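Local coordinates for protein dTDP Sugar Isomerase (PDB 3EJK) that probably catalyses the 3,5-epimerisation of dTDP-4-dehydro-6-deoxy-alpha-D-glucose to dTDP-4-dehydro-beta-L-rhamnose, at residues L28-A33 with P37-L42; K66-H71 with P157-S162; S72-L77 with Q146-R151. All coordinates share one frame; numbering follows the deposited sequence.

How the contacts relate
Contact 1 is a hairpin near the surface that joins the second subunit. Contacts 2 and 3 meet at neighbouring strands 65-71 and 149-151, with centres about 14 Å apart; 72-77 leads on into strand 76-82, in the same sheet as contact 1. Contact 1 lies about 31 and 28 Å from contacts 2 and 3, centre to centre. His71 ND1 is 2.6 Å from Glu148 OE1, probably hydrogen-bonded, and Arg70 NH2 makes a 2.8 Å salt bridge to Glu150 OE1. Contact 1 meets contact 3 where Leu42 CD2 packs 3.7 Å from Leu77 CD1. Lys66, Lys69 and His71 hydrogen-bond citrate, probably picked up during crystallisation, which may mark a pocket for an anionic ligand.

Contact 1 of 3, residues L28-A33 with P37-L42; sequences LRQIPA and PVLHML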
loop_
_atom_site.group_PDB
_atom_site.type_symbol
_atom_site.label_atom_id
_atom_site.label_comp_id
_atom_site.label_asym_id
_atom_site.label_seq_id
_atom_site.Cartn_x
_atom_site.Cartn_y
_atom_site.Cartn_z
ATOM N N LEU A 28 -0.323 11.599 8.384
ATOM C CA LEU A 28 0.277 10.265 8.383
ATOM C C LEU A 28 1.757 10.371 8.741
ATOM O O LEU A 28 2.509 11.141 8.134
ATOM C CB LEU A 28 0.139 9.581 7.015
ATOM C CG LEU A 28 -1.244 9.128 6.582
ATOM C CD1 LEU A 28 -1.205 8.562 5.113
ATOM C CD2 LEU A 28 -1.776 8.116 7.583
ATOM N N ARG A 29 2.172 9.556 9.700
ATOM C CA ARG A 29 3.556 9.588 10.168
ATOM C C ARG A 29 4.496 8.872 9.234
ATOM O O ARG A 29 4.172 7.828 8.671
ATOM C CB ARG A 29 3.693 8.954 11.552
ATOM C CG ARG A 29 4.815 9.560 12.363
ATOM C CD ARG A 29 5.129 8.733 13.589
ATOM N NE ARG A 29 3.916 8.227 14.224
ATOM C CZ ARG A 29 3.916 7.275 15.153
ATOM N NH1 ARG A 29 5.071 6.744 15.541
ATOM N NH2 ARG A 29 2.774 6.848 15.684
ATOM N N GLN A 30 5.660 9.483 9.057
ATOM C CA GLN A 30 6.780 8.860 8.332
ATOM C C GLN A 30 7.868 8.608 9.374
ATOM O O GLN A 30 8.399 9.541 9.979
ATOM C CB GLN A 30 7.310 9.751 7.201
ATOM C CG GLN A 30 6.238 10.221 6.208
ATOM C CD GLN A 30 6.765 11.193 5.155
ATOM O OE1 GLN A 30 7.698 10.892 4.407
ATOM N NE2 GLN A 30 6.159 12.363 5.091
ATOM N N ILE A 31 8.176 7.342 9.619
ATOM C CA ILE A 31 9.178 6.998 10.609
ATOM C C ILE A 31 10.551 6.871 9.925
ATOM O O ILE A 31 10.735 6.052 9.029
ATOM C CB ILE A 31 8.855 5.690 11.374
ATOM C CG1 ILE A 31 7.407 5.678 11.873
ATOM C CG2 ILE A 31 9.833 5.481 12.533
ATOM C CD1 ILE A 31 7.004 6.935 12.575
ATOM N N PRO A 32 11.512 7.706 10.323
ATOM C CA PRO A 32 12.806 7.529 9.688
ATOM C C PRO A 32 13.447 6.231 10.105
ATOM O O PRO A 32 13.283 5.796 11.237
ATOM C CB PRO A 32 13.634 8.711 10.214
ATOM C CG PRO A 32 12.640 9.661 10.833
ATOM C CD PRO A 32 11.495 8.829 11.274
ATOM N N ALA A 33 14.143 5.617 9.156
ATOM C CA ALA A 33 14.849 4.354 9.388
ATOM C C ALA A 33 15.911 4.067 8.329
ATOM O O ALA A 33 15.795 4.474 7.174
ATOM C CB ALA A 33 13.847 3.220 9.438
ATOM N N PRO A 37 12.357 5.077 4.889
ATOM C CA PRO A 37 11.376 5.237 5.936
ATOM C C PRO A 37 10.212 4.298 5.901
ATOM O O PRO A 37 9.879 3.700 4.878
ATOM C CB PRO A 37 10.876 6.673 5.709
ATOM C CG PRO A 37 11.007 6.869 4.234
ATOM C CD PRO A 37 12.307 6.178 3.910
ATOM N N VAL A 38 9.623 4.192 7.079
ATOM C CA VAL A 38 8.369 3.466 7.289
ATOM C C VAL A 38 7.261 4.507 7.201
ATOM O O VAL A 38 7.309 5.576 7.839
ATOM C CB VAL A 38 8.344 2.748 8.641
ATOM C CG1 VAL A 38 6.966 2.237 8.962
ATOM C CG2 VAL A 38 9.392 1.618 8.666
ATOM N N LEU A 39 6.285 4.194 6.372
ATOM C CA LEU A 39 5.168 5.080 6.125
ATOM C C LEU A 39 3.869 4.491 6.624
ATOM O O LEU A 39 3.418 3.448 6.156
ATOM C CB LEU A 39 5.063 5.355 4.633
ATOM C CG LEU A 39 6.372 5.748 3.951
ATOM C CD1 LEU A 39 6.205 5.799 2.447
ATOM C CD2 LEU A 39 6.842 7.086 4.526
ATOM N N HIS A 40 3.261 5.177 7.580
ATOM C CA HIS A 40 1.978 4.709 8.096
ATOM C C HIS A 40 0.834 4.982 7.148
ATOM O O HIS A 40 0.909 5.810 6.251
ATOM C CB HIS A 40 1.608 5.301 9.452
ATOM C CG HIS A 40 2.441 4.777 10.574
ATOM N ND1 HIS A 40 2.421 5.322 11.835
ATOM C CD2 HIS A 40 3.366 3.792 10.605
ATOM C CE1 HIS A 40 3.250 4.653 12.617
ATOM N NE2 HIS A 40 3.854 3.732 11.888
HETATM N N MSE A 41 -0.228 4.236 7.386
HETATM C CA MSE A 41 -1.473 4.436 6.670
HETATM C C MSE A 41 -2.697 4.336 7.588
HETATM O O MSE A 41 -3.431 5.318 7.800
HETATM C CB MSE A 41 -1.631 3.470 5.500
HETATM C CG MSE A 41 -2.819 3.868 4.677
HETATM SE SE MSE A 41 -3.154 2.770 3.139
HETATM C CE MSE A 41 -4.756 3.726 2.400
ATOM N N LEU A 42 -2.902 3.145 8.135
ATOM C CA LEU A 42 -4.078 2.912 8.970
ATOM C C LEU A 42 -3.908 1.767 9.943
ATOM O O LEU A 42 -3.286 0.751 9.642
ATOM C CB LEU A 42 -5.270 2.616 8.041
ATOM C CG LEU A 42 -6.719 2.813 8.463
ATOM C CD1 LEU A 42 -6.989 4.261 8.899
ATOM C CD2 LEU A 42 -7.587 2.389 7.262
#
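One face of the Arg29 guanidinium is turned to the imidazole of His40, whose CE1 stands 3.7 Å from Arg29 CZ, over the centre of the group. The two planes are steeply inclined at 71°, and Arg29 NH2 lies at the edge of the imidazole, near its plane. The two side chains run next to each other in the same direction, flat groups well suited to packing where the sheet is exposed. Ile31 CG1 approaches the same ring obliquely, at His40 NE2. The strands form an antiparallel beta hairpin of the cupin fold. Ile31 and Val38 are a hydrogen-bonded pair, Ile31 N lying 2.7 Å from Val38 O and Val38 N bonding back to Ile31 O. His40 N adds a third bond, to Arg29 O at 3.0 Å. The beta-branched side chains of Ile31 and Val38 meet on one sheet face, CB to CB 4.0 Å. Gln30 and Leu39 share the other face: glutamine combines an apolar stem, Gln30 CG to Leu39 CD2 3.6 Å, with a polar end whose NE2 bonds to Pro110 O. Leu39, His40 and Leu42 also pair with a strand of the second subunit, carrying the sheet across the dimer interface.

Contact 2 of 3, residues K66-H71 with P157-S162; sequences KAWKRH and PFIPFS
A jelly-roll strand of the cupin fold, 65-71, is here joined to the loop that follows strand 149-151 by a CH-pi contact between Trp68 and Ile159. Ile159 CG2 sits 3.5 Å from the centroid of the six-membered ring of Trp68, 12° off the ring normal. The opposite indole face is covered toward its rim by Ala67 CB. With chi1 at -60°, CG1 of Ile159 lies beside the backbone N and CG2 anti to it, and both methyls reach the indole: Ile159 CD1 rests 3.5 Å from Trp68 CG, over the five-membered ring. A branched aliphatic residue suits this place because it can cover both rings. Phe161 comes in across the indole, its CB 4.0 Å from Trp68 CH2, while Phe161 O lies at the ring edge. Trp68 NE1 donates to a water at 3.0 Å, and that water is also hydrogen-bonded to Ile159 O. Phe161 N bonds to Ile159 O at 2.7 Å, closing an inverse gamma turn centred on Pro160. Around this buried cluster, Trp123 of strand 123-128 touches both Trp68 and Ile159, Val88 of strand 84-90 packs on Trp68 and Phe161, and the ring of Trp163 meets both aromatic side chains.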
loop_
_atom_site.group_PDB
_atom_site.type_symbol
_atom_site.label_atom_id
_atom_site.label_comp_id
_atom_site.label_asym_id
_atom_site.label_seq_id
_atom_site.Cartn_x
_atom_site.Cartn_y
_atom_site.Cartn_z
ATOM N N LYS A 66 -6.981 9.675 -13.977
ATOM C CA LYS A 66 -8.006 8.663 -13.699
ATOM C C LYS A 66 -9.218 9.353 -13.102
ATOM O O LYS A 66 -9.259 9.687 -11.917
ATOM C CB LYS A 66 -7.506 7.563 -12.765
ATOM C CG LYS A 66 -6.399 6.707 -13.365
ATOM C CD LYS A 66 -6.068 5.528 -12.455
ATOM C CE LYS A 66 -5.082 4.572 -13.124
ATOM N NZ LYS A 66 -5.013 3.245 -12.437
ATOM N N ALA A 67 -10.194 9.596 -13.958
ATOM C CA ALA A 67 -11.412 10.330 -13.555
ATOM C C ALA A 67 -12.572 9.943 -14.474
ATOM O O ALA A 67 -12.333 9.612 -15.629
ATOM C CB ALA A 67 -11.153 11.823 -13.642
ATOM N N TRP A 68 -13.824 9.943 -14.022
ATOM C CA TRP A 68 -14.273 10.253 -12.680
ATOM C C TRP A 68 -14.964 9.026 -12.141
ATOM O O TRP A 68 -15.518 8.231 -12.895
ATOM C CB TRP A 68 -15.323 11.357 -12.697
ATOM C CG TRP A 68 -14.844 12.690 -13.161
ATOM C CD1 TRP A 68 -14.901 13.186 -14.420
ATOM C CD2 TRP A 68 -14.242 13.699 -12.354
ATOM N NE1 TRP A 68 -14.359 14.448 -14.459
ATOM C CE2 TRP A 68 -13.942 14.784 -13.199
ATOM C CE3 TRP A 68 -13.904 13.784 -10.999
ATOM C CZ2 TRP A 68 -13.359 15.943 -12.732
ATOM C CZ3 TRP A 68 -13.331 14.930 -10.537
ATOM C CH2 TRP A 68 -13.065 16.004 -11.395
ATOM N N LYS A 69 -14.933 8.897 -10.832
ATOM C CA LYS A 69 -15.568 7.768 -10.149
ATOM C C LYS A 69 -16.406 8.244 -8.975
ATOM O O LYS A 69 -16.080 9.231 -8.298
ATOM C CB LYS A 69 -14.502 6.810 -9.600
ATOM C CG LYS A 69 -15.032 5.420 -9.337
ATOM C CD LYS A 69 -15.562 4.892 -10.674
ATOM C CE LYS A 69 -15.473 3.422 -10.793
ATOM N NZ LYS A 69 -14.087 3.094 -11.123
ATOM N N ARG A 70 -17.423 7.437 -8.711
ATOM C CA ARG A 70 -18.372 7.615 -7.616
ATOM C C ARG A 70 -18.862 6.267 -7.090
ATOM O O ARG A 70 -19.108 5.351 -7.866
ATOM C CB ARG A 70 -19.583 8.456 -8.098
ATOM C CG ARG A 70 -20.523 8.796 -6.977
ATOM C CD ARG A 70 -21.471 9.916 -7.292
ATOM N NE ARG A 70 -22.469 9.556 -8.268
ATOM C CZ ARG A 70 -23.512 10.325 -8.556
ATOM N NH1 ARG A 70 -23.678 11.467 -7.895
ATOM N NH2 ARG A 70 -24.395 9.941 -9.478
ATOM N N HIS A 71 -18.966 6.148 -5.770
ATOM C CA HIS A 71 -19.516 4.936 -5.125
ATOM C C HIS A 71 -20.770 5.287 -4.347
ATOM O O HIS A 71 -20.850 6.358 -3.736
ATOM C CB HIS A 71 -18.505 4.279 -4.180
ATOM C CG HIS A 71 -17.378 3.605 -4.883
ATOM N ND1 HIS A 71 -17.318 2.237 -5.047
ATOM C CD2 HIS A 71 -16.280 4.111 -5.490
ATOM C CE1 HIS A 71 -16.223 1.933 -5.720
ATOM N NE2 HIS A 71 -15.565 3.051 -5.981
ATOM N N PRO A 157 -19.029 16.952 -18.909
ATOM C CA PRO A 157 -19.279 18.369 -18.694
ATOM C C PRO A 157 -20.098 18.726 -17.470
ATOM O O PRO A 157 -20.175 19.890 -17.120
ATOM C CB PRO A 157 -20.002 18.814 -19.974
ATOM C CG PRO A 157 -20.488 17.588 -20.596
ATOM C CD PRO A 157 -19.561 16.483 -20.192
ATOM N N PHE A 158 -20.658 17.723 -16.814
ATOM C CA PHE A 158 -21.509 17.955 -15.618
ATOM C C PHE A 158 -20.668 17.974 -14.334
ATOM O O PHE A 158 -21.146 18.335 -13.267
ATOM C CB PHE A 158 -22.692 16.966 -15.524
ATOM C CG PHE A 158 -22.293 15.562 -15.216
ATOM C CD1 PHE A 158 -21.939 14.693 -16.222
ATOM C CD2 PHE A 158 -22.259 15.122 -13.914
ATOM C CE1 PHE A 158 -21.561 13.414 -15.935
ATOM C CE2 PHE A 158 -21.874 13.843 -13.622
ATOM C CZ PHE A 158 -21.526 12.989 -14.634
ATOM N N ILE A 159 -19.396 17.609 -14.462
ATOM C CA ILE A 159 -18.468 17.644 -13.323
ATOM C C ILE A 159 -17.548 18.849 -13.596
ATOM O O ILE A 159 -16.691 18.794 -14.490
ATOM C CB ILE A 159 -17.719 16.316 -13.140
ATOM C CG1 ILE A 159 -18.731 15.183 -12.905
ATOM C CG2 ILE A 159 -16.746 16.391 -11.931
ATOM C CD1 ILE A 159 -18.102 13.807 -12.698
ATOM N N PRO A 160 -17.728 19.945 -12.826
ATOM C CA PRO A 160 -17.124 21.250 -13.145
ATOM C C PRO A 160 -15.644 21.440 -12.911
ATOM O O PRO A 160 -15.226 22.422 -12.300
ATOM C CB PRO A 160 -17.930 22.213 -12.291
ATOM C CG PRO A 160 -18.237 21.391 -11.088
ATOM C CD PRO A 160 -18.607 20.051 -11.651
ATOM N N PHE A 161 -14.868 20.494 -13.416
ATOM C CA PHE A 161 -13.419 20.618 -13.376
ATOM C C PHE A 161 -12.776 20.073 -14.641
ATOM O O PHE A 161 -13.022 18.939 -15.037
ATOM C CB PHE A 161 -12.818 19.907 -12.158
ATOM C CG PHE A 161 -11.324 20.054 -12.067
ATOM C CD1 PHE A 161 -10.770 21.159 -11.473
ATOM C CD2 PHE A 161 -10.478 19.092 -12.597
ATOM C CE1 PHE A 161 -9.386 21.312 -11.396
ATOM C CE2 PHE A 161 -9.099 19.236 -12.531
ATOM C CZ PHE A 161 -8.553 20.362 -11.924
ATOM N N SER A 162 -11.899 20.884 -15.214
ATOM C CA SER A 162 -11.203 20.534 -16.454
ATOM C C SER A 162 -9.819 19.950 -16.240
ATOM O O SER A 162 -8.859 20.653 -15.978
ATOM C CB SER A 162 -11.081 21.757 -17.353
ATOM O OG SER A 162 -10.391 21.439 -18.537
HETATM O O HOH W 1 -15.153 16.772 -16.171
#

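Contact 3 of 3, residues S72-L77 with Q146-R151; sequences SLMTQL and QGESER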
loop_
_atom_site.group_PDB
_atom_site.type_symbol
_atom_site.label_atom_id
_atom_site.label_comp_id
_atom_site.label_asym_id
_atom_site.label_seq_id
_atom_site.Cartn_x
_atom_site.Cartn_y
_atom_site.Cartn_z
ATOM N N SER A 72 -21.734 4.372 -4.384
ATOM C CA SER A 72 -23.017 4.531 -3.680
ATOM C C SER A 72 -22.942 4.421 -2.165
ATOM O O SER A 72 -23.654 5.137 -1.457
ATOM C CB SER A 72 -24.052 3.508 -4.137
ATOM O OG SER A 72 -24.246 3.607 -5.512
ATOM N N LEU A 73 -22.121 3.503 -1.674
ATOM C CA LEU A 73 -22.009 3.296 -0.227
ATOM C C LEU A 73 -20.611 3.392 0.316
ATOM O O LEU A 73 -20.408 3.762 1.466
ATOM C CB LEU A 73 -22.462 1.897 0.157
ATOM C CG LEU A 73 -23.913 1.485 0.201
ATOM C CD1 LEU A 73 -24.507 1.431 -1.187
ATOM C CD2 LEU A 73 -23.931 0.105 0.910
HETATM N N MSE A 74 -19.661 2.995 -0.523
HETATM C CA MSE A 74 -18.260 2.900 -0.143
HETATM C C MSE A 74 -17.579 4.232 0.140
HETATM O O MSE A 74 -17.817 5.234 -0.542
HETATM C CB MSE A 74 -17.475 2.167 -1.244
HETATM C CG MSE A 74 -16.074 1.809 -0.867
HETATM SE SE MSE A 74 -15.022 1.165 -2.391
HETATM C CE MSE A 74 -16.078 -0.359 -2.881
ATOM N N THR A 75 -16.722 4.197 1.161
ATOM C CA THR A 75 -15.838 5.312 1.511
ATOM C C THR A 75 -14.407 4.950 1.124
ATOM O O THR A 75 -13.960 3.825 1.346
ATOM C CB THR A 75 -15.868 5.607 3.021
ATOM O OG1 THR A 75 -17.169 6.037 3.376
ATOM C CG2 THR A 75 -14.846 6.674 3.432
ATOM N N GLN A 76 -13.694 5.933 0.581
ATOM C CA GLN A 76 -12.301 5.754 0.169
ATOM C C GLN A 76 -11.371 6.374 1.201
ATOM O O GLN A 76 -11.701 7.379 1.842
ATOM C CB GLN A 76 -12.010 6.437 -1.182
ATOM C CG GLN A 76 -13.113 6.362 -2.235
ATOM C CD GLN A 76 -13.617 4.963 -2.523
ATOM O OE1 GLN A 76 -12.838 4.010 -2.641
ATOM N NE2 GLN A 76 -14.938 4.844 -2.711
ATOM N N LEU A 77 -10.229 5.711 1.379
ATOM C CA LEU A 77 -9.123 6.206 2.229
ATOM C C LEU A 77 -7.829 6.062 1.424
ATOM O O LEU A 77 -7.225 4.991 1.345
ATOM C CB LEU A 77 -9.018 5.498 3.582
ATOM C CG LEU A 77 -10.152 5.762 4.572
ATOM C CD1 LEU A 77 -9.971 4.893 5.812
ATOM C CD2 LEU A 77 -10.208 7.211 4.935
ATOM N N GLN A 146 -19.615 -5.289 -8.319
ATOM C CA GLN A 146 -20.317 -4.825 -9.522
ATOM C C GLN A 146 -21.591 -4.095 -9.181
ATOM O O GLN A 146 -22.397 -4.532 -8.356
ATOM C CB GLN A 146 -20.668 -5.986 -10.470
ATOM N N GLY A 147 -21.756 -2.969 -9.844
ATOM C CA GLY A 147 -22.952 -2.160 -9.716
ATOM C C GLY A 147 -22.980 -1.158 -8.585
ATOM O O GLY A 147 -23.882 -0.336 -8.513
ATOM N N GLU A 148 -22.006 -1.228 -7.697
ATOM C CA GLU A 148 -22.007 -0.319 -6.537
ATOM C C GLU A 148 -21.305 1.009 -6.861
ATOM O O GLU A 148 -21.417 2.001 -6.138
ATOM C CB GLU A 148 -21.382 -1.010 -5.311
ATOM C CG GLU A 148 -21.429 -0.199 -4.004
ATOM C CD GLU A 148 -20.246 0.727 -3.817
ATOM O OE1 GLU A 148 -19.158 0.446 -4.391
ATOM O OE2 GLU A 148 -20.391 1.701 -3.046
ATOM N N SER A 149 -20.583 1.014 -7.967
ATOM C CA SER A 149 -19.868 2.220 -8.385
ATOM C C SER A 149 -20.308 2.668 -9.746
ATOM O O SER A 149 -20.894 1.927 -10.520
ATOM C CB SER A 149 -18.356 2.047 -8.391
ATOM O OG SER A 149 -17.940 1.236 -9.470
ATOM N N GLU A 150 -19.967 3.914 -10.011
ATOM C CA GLU A 150 -20.342 4.589 -11.242
ATOM C C GLU A 150 -19.156 5.359 -11.796
ATOM O O GLU A 150 -18.322 5.847 -11.050
ATOM C CB GLU A 150 -21.497 5.562 -10.926
ATOM C CG GLU A 150 -21.958 6.407 -12.053
ATOM C CD GLU A 150 -23.082 7.361 -11.652
ATOM O OE1 GLU A 150 -23.367 7.465 -10.443
ATOM O OE2 GLU A 150 -23.678 8.004 -12.546
ATOM N N ARG A 151 -19.094 5.451 -13.109
ATOM C CA ARG A 151 -18.057 6.234 -13.767
ATOM C C ARG A 151 -18.643 7.223 -14.742
ATOM O O ARG A 151 -19.793 7.117 -15.185
ATOM C CB ARG A 151 -17.050 5.350 -14.517
ATOM C CG ARG A 151 -17.664 4.483 -15.621
ATOM C CD ARG A 151 -16.621 3.721 -16.440
#
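Glu148 grips the backbone of Ser72, Leu73 and Met74, the turn that links strands 65-71 and 76-82 of the cupin jelly roll, from the bend that leads into strand 149-151. The tight part is centred on a single oxygen. Glu148 OE2 accepts from Leu73 N at 2.8 Å through its anti lone pair, and from Met74 N at 2.9 Å on the syn side, 29° out of the carboxylate plane. Two consecutive amides thus converge on one atom, and together they fix how the carboxylate is turned. Its reach comes from the torsions: CG lies anti to the backbone N (chi1 -175°), and a sharp bend at chi2 (-88°) swings the carboxylate over to the turn. The main chain of the same residue adds a third grip, Ser72 N to Glu148 O at 3.0 Å. Glutamate suits the site because its length lets the carboxylate reach the next two amides, beyond the one its own carbonyl holds, while its second oxygen, OE1, is probably hydrogen-bonded to His71 ND1.

The outer side is looser. The hydroxyl of Ser72 makes at most a weak, unsettled bond to Glu148 O, and the side chain of Leu73 lies at the surface, meeting the glutamate through its CB alone. Inward, the selenomethionine Met74 curls at chi3 so that its methyl CE comes 3.5 Å from Glu148 OE1.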